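Local coordinates for pirin-like protein (Geobacillus kaustophilus, PDB 2P17) that is of unknown function but belongs to the pirin family, folds as two cupin-type beta domains and binds a single iron ion, at residues P30-W33 / Q34-D37. Residues are numbered along the deposited sequence; the frame is centred on the assembly and turned at random.
Sequences PGNW and QEYD
Asn32 and Glu35 join through their side chains over the first turn of the short helix 33-36, with Asn32 at the N-cap position. Followed outward, Asn32 CB lies 3.9 Å from Tyr36 CE2. CG lies anti to the backbone N (chi1 -166°), which carries the amide back over the turn toward Glu35. There OD1 rests between Glu35 CB and Gln34 CD, 3.4 Å from each; within this turn it accepts no helix N-H, although Asn32 holds the N-cap position. ND2 instead donates to Glu35 OE1 at 2.8 Å, the N-H...O angle being 145°; it approaches from above the carboxylate plane, and the two flat groups stand 77° apart. Glu29 takes a second bond from ND2, while the other oxygen of Glu35 forms salt bridges with Arg8 and Arg9, so the amide sits at the border of a charged cluster.

The backbone shows a brief helix: Glu35 N meets Asn32 O at 3.1 Å, Tyr36 N reaches the same oxygen only weakly, and Asp37 N bonds to Trp33 O at 2.9 Å. Trp33 has CG between its backbone N and carbonyl carbon, folding the indole back over Gln34, whose CA makes a CH-pi contact 4.0 Å from the six-membered ring centroid. One water bridges Gly31 O and Gln34 NE2.

This helical turn links strand 22-26 to strand 39-47, away from the iron site. Tyr36 OH bonds back to Glu29, just before the turn, and to Arg9. More distant parts of the chain are tied in as well: the Tyr36 ring meets Phe215 of strand 212-216, the Asp37 carboxylate takes the backbone N-H groups of Val245 and Asn246, just beyond strand 235-242, and Asn189, opening strand 189-196, bonds to Glu35 O and Asp37 O.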
loop_
_atom_site.group_PDB
_atom_site.type_symbol
_atom_site.label_atom_id
_atom_site.label_comp_id
_atom_site.label_asym_id
_atom_site.label_seq_id
_atom_site.Cartn_x
_atom_site.Cartn_y
_atom_site.Cartn_z
ATOM N N PRO A 30 -7.977 3.745 11.775
ATOM C CA PRO A 30 -7.106 3.414 12.903
ATOM C C PRO A 30 -7.873 2.714 14.026
ATOM O O PRO A 30 -9.105 2.730 14.031
ATOM C CB PRO A 30 -6.603 4.782 13.375
ATOM C CG PRO A 30 -7.675 5.736 12.969
ATOM C CD PRO A 30 -8.223 5.199 11.671
ATOM N N GLY A 31 -7.137 2.092 14.947
ATOM C CA GLY A 31 -7.730 1.454 16.125
ATOM C C GLY A 31 -8.344 0.087 15.889
ATOM O O GLY A 31 -9.129 -0.396 16.712
ATOM N N ASN A 32 -8.004 -0.529 14.761
ATOM C CA ASN A 32 -8.485 -1.860 14.409
ATOM C C ASN A 32 -7.315 -2.765 14.019
ATOM O O ASN A 32 -7.390 -3.518 13.043
ATOM C CB ASN A 32 -9.520 -1.766 13.283
ATOM C CG ASN A 32 -10.308 -3.050 13.101
ATOM O OD1 ASN A 32 -10.195 -3.981 13.907
ATOM N ND2 ASN A 32 -11.104 -3.114 12.036
ATOM N N TRP A 33 -6.247 -2.705 14.819
ATOM C CA TRP A 33 -5.037 -3.470 14.580
ATOM C C TRP A 33 -5.361 -4.950 14.446
ATOM O O TRP A 33 -4.710 -5.670 13.671
ATOM C CB TRP A 33 -4.008 -3.255 15.709
ATOM C CG TRP A 33 -4.274 -4.081 16.950
ATOM C CD1 TRP A 33 -5.000 -3.701 18.038
ATOM C CD2 TRP A 33 -3.845 -5.433 17.209
ATOM N NE1 TRP A 33 -5.053 -4.717 18.958
ATOM C CE2 TRP A 33 -4.346 -5.789 18.480
ATOM C CE3 TRP A 33 -3.084 -6.373 16.492
ATOM C CZ2 TRP A 33 -4.118 -7.045 19.052
ATOM C CZ3 TRP A 33 -2.853 -7.627 17.070
ATOM C CH2 TRP A 33 -3.368 -7.942 18.340
ATOM N N GLN A 34 -6.368 -5.405 15.202
ATOM C CA GLN A 34 -6.658 -6.829 15.279
ATOM C C GLN A 34 -7.164 -7.383 13.963
ATOM O O GLN A 34 -6.951 -8.549 13.665
ATOM C CB GLN A 34 -7.630 -7.149 16.429
ATOM C CG GLN A 34 -9.051 -6.612 16.284
ATOM C CD GLN A 34 -9.243 -5.245 16.913
ATOM O OE1 GLN A 34 -8.310 -4.442 17.012
ATOM N NE2 GLN A 34 -10.465 -4.974 17.352
ATOM N N GLU A 35 -7.826 -6.542 13.168
ATOM C CA GLU A 35 -8.287 -6.974 11.858
ATOM C C GLU A 35 -7.221 -6.841 10.779
ATOM O O GLU A 35 -7.191 -7.646 9.846
ATOM C CB GLU A 35 -9.550 -6.208 11.428
ATOM C CG GLU A 35 -10.203 -6.762 10.165
ATOM C CD GLU A 35 -11.408 -5.961 9.707
ATOM O OE1 GLU A 35 -12.059 -5.309 10.550
ATOM O OE2 GLU A 35 -11.702 -6.005 8.492
ATOM N N TYR A 36 -6.380 -5.810 10.889
ATOM C CA TYR A 36 -5.523 -5.419 9.762
ATOM C C TYR A 36 -4.055 -5.800 9.874
ATOM O O TYR A 36 -3.314 -5.640 8.905
ATOM C CB TYR A 36 -5.625 -3.916 9.534
ATOM C CG TYR A 36 -7.019 -3.404 9.233
ATOM C CD1 TYR A 36 -7.872 -4.074 8.347
ATOM C CD2 TYR A 36 -7.452 -2.214 9.791
ATOM C CE1 TYR A 36 -9.145 -3.575 8.067
ATOM C CE2 TYR A 36 -8.719 -1.700 9.499
ATOM C CZ TYR A 36 -9.548 -2.386 8.642
ATOM O OH TYR A 36 -10.810 -1.868 8.347
ATOM N N ASP A 37 -3.672 -6.319 11.038
ATOM C CA ASP A 37 -2.309 -6.767 11.369
ATOM C C ASP A 37 -1.661 -7.401 10.134
ATOM O O ASP A 37 -2.176 -8.397 9.627
ATOM C CB ASP A 37 -2.443 -7.791 12.514
ATOM C CG ASP A 37 -1.119 -8.204 13.130
ATOM O OD1 ASP A 37 -0.071 -7.623 12.787
ATOM O OD2 ASP A 37 -1.146 -9.148 13.963
HETATM O O HOH W 1 -11.270 -2.121 17.355
#